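Local coordinates for protein betaine aldehyde dehydrogenase (Staphylococcus aureus subsp. aureus COL, PDB 4QTO) that oxidises betaine aldehyde to glycine betaine, probably with NAD as the hydride acceptor, as an aldehyde dehydrogenase with a Rossmann-type domain, at residues A[191-203]-A[216-230]. Numbering follows the deposited sequence.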
loop_
_atom_site.group_PDB
_atom_site.type_symbol
_atom_site.label_atom_id
_atom_site.label_comp_id
_atom_site.label_asym_id
_atom_site.label_seq_id
_atom_site.Cartn_x
_atom_site.Cartn_y
_atom_site.Cartn_z
ATOM N N ILE A 191 17.454 -10.288 -12.869
ATOM C CA ILE A 191 17.269 -9.560 -14.109
ATOM C C ILE A 191 15.886 -8.961 -14.198
ATOM O O ILE A 191 15.723 -7.789 -14.600
ATOM C CB ILE A 191 17.462 -10.488 -15.323
ATOM C CG1 ILE A 191 18.937 -10.898 -15.438
ATOM C CG2 ILE A 191 17.050 -9.817 -16.603
ATOM C CD1 ILE A 191 19.125 -12.088 -16.344
ATOM N N ALA A 192 14.866 -9.739 -13.838
ATOM C CA ALA A 192 13.494 -9.281 -14.063
ATOM C C ALA A 192 13.179 -7.959 -13.376
ATOM O O ALA A 192 12.676 -7.020 -14.028
ATOM C CB ALA A 192 12.496 -10.358 -13.712
ATOM N N PRO A 193 13.451 -7.824 -12.059
ATOM C CA PRO A 193 13.162 -6.522 -11.446
ATOM C C PRO A 193 14.091 -5.422 -11.897
ATOM O O PRO A 193 13.682 -4.276 -11.981
ATOM C CB PRO A 193 13.307 -6.802 -9.943
ATOM C CG PRO A 193 14.230 -7.989 -9.871
ATOM C CD PRO A 193 13.802 -8.833 -11.042
ATOM N N ALA A 194 15.345 -5.733 -12.193
ATOM C CA ALA A 194 16.283 -4.704 -12.628
ATOM C C ALA A 194 15.775 -4.077 -13.919
ATOM O O ALA A 194 15.748 -2.853 -14.072
ATOM C CB ALA A 194 17.664 -5.285 -12.843
ATOM N N LEU A 195 15.362 -4.915 -14.870
ATOM C CA LEU A 195 14.847 -4.363 -16.122
ATOM C C LEU A 195 13.508 -3.685 -15.945
ATOM O O LEU A 195 13.288 -2.630 -16.545
ATOM C CB LEU A 195 14.768 -5.430 -17.219
ATOM C CG LEU A 195 16.129 -5.955 -17.688
ATOM C CD1 LEU A 195 15.920 -7.035 -18.730
ATOM C CD2 LEU A 195 16.979 -4.828 -18.252
ATOM N N ALA A 196 12.621 -4.273 -15.141
ATOM C CA ALA A 196 11.311 -3.661 -14.936
ATOM C C ALA A 196 11.414 -2.245 -14.379
ATOM O O ALA A 196 10.592 -1.381 -14.760
ATOM C CB ALA A 196 10.466 -4.520 -14.027
ATOM N N THR A 197 12.397 -1.991 -13.498
ATOM C CA THR A 197 12.517 -0.686 -12.848
ATOM C C THR A 197 13.297 0.345 -13.645
ATOM O O THR A 197 13.243 1.513 -13.301
ATOM C CB THR A 197 13.165 -0.815 -11.472
ATOM O OG1 THR A 197 14.461 -1.427 -11.635
ATOM C CG2 THR A 197 12.328 -1.656 -10.538
ATOM N N GLY A 198 14.038 -0.091 -14.660
ATOM C CA GLY A 198 14.836 0.826 -15.467
ATOM C C GLY A 198 16.309 0.907 -15.106
ATOM O O GLY A 198 17.000 1.837 -15.574
ATOM N N CYS A 199 16.824 -0.067 -14.352
ATOM C CA CYS A 199 18.249 -0.096 -14.058
ATOM C C CYS A 199 19.078 -0.569 -15.247
ATOM O O CYS A 199 18.541 -1.089 -16.221
ATOM C CB CYS A 199 18.514 -1.085 -12.913
ATOM S SG CYS A 199 17.805 -0.637 -11.324
ATOM N N SER A 200 20.405 -0.370 -15.151
ATOM C CA SER A 200 21.342 -1.017 -16.066
ATOM C C SER A 200 22.004 -2.092 -15.213
ATOM O O SER A 200 22.246 -1.875 -14.020
ATOM C CB SER A 200 22.415 -0.068 -16.578
ATOM O OG SER A 200 21.858 0.907 -17.419
ATOM N N LEU A 201 22.355 -3.224 -15.812
ATOM C CA LEU A 201 22.923 -4.328 -15.055
ATOM C C LEU A 201 24.141 -4.957 -15.687
ATOM O O LEU A 201 24.325 -4.924 -16.896
ATOM C CB LEU A 201 21.848 -5.408 -14.841
ATOM C CG LEU A 201 21.285 -6.131 -16.083
ATOM C CD1 LEU A 201 22.131 -7.360 -16.395
ATOM C CD2 LEU A 201 19.834 -6.583 -15.861
ATOM N N VAL A 202 24.965 -5.514 -14.813
ATOM C CA VAL A 202 26.121 -6.327 -15.205
ATOM C C VAL A 202 26.008 -7.620 -14.423
ATOM O O VAL A 202 26.077 -7.617 -13.176
ATOM C CB VAL A 202 27.477 -5.655 -14.922
ATOM C CG1 VAL A 202 28.625 -6.549 -15.433
ATOM C CG2 VAL A 202 27.577 -4.279 -15.553
ATOM N N MET A 203 25.844 -8.736 -15.131
ATOM C CA MET A 203 25.687 -10.038 -14.499
ATOM C C MET A 203 26.851 -10.945 -14.758
ATOM O O MET A 203 27.420 -10.924 -15.863
ATOM C CB MET A 203 24.423 -10.730 -15.030
ATOM C CG MET A 203 24.255 -12.146 -14.504
ATOM S SD MET A 203 22.610 -12.883 -14.712
ATOM C CE MET A 203 21.738 -12.002 -13.432
ATOM N N VAL A 216 20.115 -16.861 -22.176
ATOM C CA VAL A 216 19.116 -15.832 -21.860
ATOM C C VAL A 216 19.593 -14.451 -22.355
ATOM O O VAL A 216 18.760 -13.631 -22.762
ATOM C CB VAL A 216 18.659 -15.828 -20.386
ATOM C CG1 VAL A 216 19.675 -15.150 -19.485
ATOM C CG2 VAL A 216 17.335 -15.139 -20.300
ATOM N N PHE A 217 20.909 -14.178 -22.314
ATOM C CA PHE A 217 21.423 -12.930 -22.877
ATOM C C PHE A 217 21.161 -12.867 -24.389
ATOM O O PHE A 217 20.813 -11.803 -24.912
ATOM C CB PHE A 217 22.866 -12.659 -22.520
ATOM C CG PHE A 217 23.001 -11.880 -21.251
ATOM C CD1 PHE A 217 22.808 -12.492 -20.026
ATOM C CD2 PHE A 217 23.268 -10.528 -21.308
ATOM C CE1 PHE A 217 22.875 -11.744 -18.858
ATOM C CE2 PHE A 217 23.371 -9.782 -20.141
ATOM C CZ PHE A 217 23.170 -10.381 -18.930
ATOM N N GLU A 218 21.334 -13.991 -25.090
ATOM C CA GLU A 218 20.977 -14.025 -26.535
ATOM C C GLU A 218 19.494 -13.658 -26.697
ATOM O O GLU A 218 19.136 -12.857 -27.563
ATOM C CB GLU A 218 21.228 -15.397 -27.143
ATOM C CG GLU A 218 22.701 -15.816 -27.174
ATOM C CD GLU A 218 22.916 -17.178 -27.787
ATOM O OE1 GLU A 218 21.924 -17.960 -27.914
ATOM O OE2 GLU A 218 24.073 -17.457 -28.164
ATOM N N LEU A 219 18.629 -14.247 -25.871
ATOM C CA LEU A 219 17.186 -13.968 -25.968
ATOM C C LEU A 219 16.835 -12.513 -25.631
ATOM O O LEU A 219 15.981 -11.900 -26.279
ATOM C CB LEU A 219 16.388 -14.948 -25.097
ATOM C CG LEU A 219 16.547 -16.423 -25.448
ATOM C CD1 LEU A 219 15.821 -17.297 -24.439
ATOM C CD2 LEU A 219 16.045 -16.716 -26.861
ATOM N N MET A 220 17.475 -11.966 -24.599
ATOM C CA MET A 220 17.259 -10.551 -24.253
ATOM C C MET A 220 17.694 -9.623 -25.384
ATOM O O MET A 220 17.019 -8.634 -25.695
ATOM C CB MET A 220 17.958 -10.195 -22.957
ATOM C CG MET A 220 17.273 -10.869 -21.781
ATOM S SD MET A 220 17.863 -10.226 -20.189
ATOM C CE MET A 220 19.437 -10.981 -20.155
ATOM N N GLU A 221 18.812 -9.934 -26.009
ATOM C CA GLU A 221 19.250 -9.143 -27.169
ATOM C C GLU A 221 18.208 -9.149 -28.295
ATOM O O GLU A 221 17.987 -8.129 -28.941
ATOM C CB GLU A 221 20.599 -9.647 -27.689
ATOM C CG GLU A 221 21.081 -8.886 -28.933
ATOM C CD GLU A 221 22.460 -9.312 -29.381
ATOM O OE1 GLU A 221 22.718 -10.537 -29.422
ATOM O OE2 GLU A 221 23.276 -8.380 -29.731
ATOM N N GLU A 222 17.548 -10.285 -28.512
ATOM C CA GLU A 222 16.493 -10.396 -29.524
ATOM C C GLU A 222 15.305 -9.473 -29.222
ATOM O O GLU A 222 14.678 -8.955 -30.132
ATOM C CB GLU A 222 15.980 -11.832 -29.600
ATOM C CG GLU A 222 16.967 -12.852 -30.110
ATOM C CD GLU A 222 16.453 -14.290 -30.021
ATOM O OE1 GLU A 222 15.288 -14.513 -29.639
ATOM O OE2 GLU A 222 17.218 -15.199 -30.393
ATOM N N VAL A 223 14.982 -9.322 -27.946
ATOM C CA VAL A 223 13.913 -8.406 -27.518
ATOM C C VAL A 223 14.312 -6.972 -27.789
ATOM O O VAL A 223 13.517 -6.173 -28.302
ATOM C CB VAL A 223 13.604 -8.608 -26.020
ATOM C CG1 VAL A 223 12.654 -7.542 -25.529
ATOM C CG2 VAL A 223 13.030 -9.998 -25.772
ATOM N N GLY A 224 15.546 -6.652 -27.456
ATOM C CA GLY A 224 16.104 -5.357 -27.697
ATOM C C GLY A 224 16.092 -4.410 -26.526
ATOM O O GLY A 224 15.034 -4.004 -26.064
ATOM N N PHE A 225 17.298 -4.053 -26.080
ATOM C CA PHE A 225 17.510 -3.085 -25.006
ATOM C C PHE A 225 18.604 -2.116 -25.415
ATOM O O PHE A 225 19.500 -2.495 -26.179
ATOM C CB PHE A 225 17.875 -3.785 -23.685
ATOM C CG PHE A 225 16.784 -4.676 -23.182
ATOM C CD1 PHE A 225 15.754 -4.154 -22.412
ATOM C CD2 PHE A 225 16.712 -6.025 -23.546
ATOM C CE1 PHE A 225 14.707 -4.954 -22.017
ATOM C CE2 PHE A 225 15.665 -6.832 -23.154
ATOM C CZ PHE A 225 14.634 -6.293 -22.385
ATOM N N PRO A 226 18.575 -0.887 -24.872
ATOM C CA PRO A 226 19.593 0.077 -25.273
ATOM C C PRO A 226 20.998 -0.407 -24.929
ATOM O O PRO A 226 21.210 -1.124 -23.955
ATOM C CB PRO A 226 19.212 1.339 -24.492
ATOM C CG PRO A 226 17.737 1.193 -24.258
ATOM C CD PRO A 226 17.555 -0.277 -24.007
ATOM N N LYS A 227 21.955 -0.051 -25.774
ATOM C CA LYS A 227 23.325 -0.447 -25.622
ATOM C C LYS A 227 23.850 -0.091 -24.227
ATOM O O LYS A 227 23.739 1.056 -23.809
ATOM C CB LYS A 227 24.106 0.289 -26.707
ATOM C CG LYS A 227 25.523 -0.082 -26.847
ATOM C CD LYS A 227 26.146 0.744 -27.970
ATOM C CE LYS A 227 27.615 0.399 -28.116
ATOM N NZ LYS A 227 28.276 1.246 -29.144
ATOM N N GLY A 228 24.396 -1.075 -23.523
ATOM C CA GLY A 228 24.916 -0.906 -22.184
ATOM C C GLY A 228 23.936 -1.221 -21.065
ATOM O O GLY A 228 24.334 -1.353 -19.916
ATOM N N THR A 229 22.640 -1.352 -21.386
ATOM C CA THR A 229 21.630 -1.646 -20.355
ATOM C C THR A 229 21.825 -3.027 -19.718
ATOM O O THR A 229 21.592 -3.202 -18.516
ATOM C CB THR A 229 20.204 -1.601 -20.958
ATOM O OG1 THR A 229 19.978 -0.290 -21.477
ATOM C CG2 THR A 229 19.132 -1.858 -19.901
ATOM N N ILE A 230 22.226 -3.996 -20.541
ATOM C CA ILE A 230 22.506 -5.350 -20.069
ATOM C C ILE A 230 23.922 -5.738 -20.474
ATOM O O ILE A 230 24.380 -5.435 -21.584
ATOM C CB ILE A 230 21.478 -6.393 -20.558
ATOM C CG1 ILE A 230 21.462 -6.526 -22.085
ATOM C CG2 ILE A 230 20.106 -6.042 -20.022
ATOM C CD1 ILE A 230 20.542 -7.621 -22.596
#
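Leu-195 reaches out from the last turns of helix 183-197 and splits its two methyls between different partners of 216-230. CD1 lies over one face of the Phe-225 ring, 3.9 Å from its CZ, and also meets the sulfur of Met-220; CD2 packs 3.8 Å from Ile-230 CG2 and touches the Thr-229 methyl. One turn earlier, Ile-191 and Met-220 meet tip to tip, with Ile-191 CG2 3.7 Å from Met-220 SD. A bend at the end of the Met-220 chain (chi3 -74°) carries its CE over the centre of the Phe-217 ring, 3.6 Å above the plane, and CZ of that ring reaches obliquely to Leu-201 CD1 and Met-203 CB. Segments 191-197 and 216-223 pass 14.0 Å apart at their axes, and long side chains, with Ile-103 of helix 93-109, bridge them. Against this close cluster the margins are looser: Ile-191 CD1 comes only within 4.4 Å of Val-216 CG1, and Phe-225 is partly exposed.

Polar contact is concentrated at the strand edge, where Leu-201 N donates to Thr-229 O (2.8 Å, 164° at the hydrogen). Thr-229 is itself held by the type II turn from Pro-226, its N and OG1 both reaching Pro-226 O from the same face of the carbonyl plane. Lys-227, within the turn, is exposed.

This is the inner face of a beta-alpha-beta crossover, strand 200-204, helix 211-223 and strand 230-232, with helix 183-197 packed on the same side. Its chemistry implies that buried apolar surface and van der Waals contact join the helices, while a single backbone bond ties the start of strand 200-204 to the residue before strand 230-232.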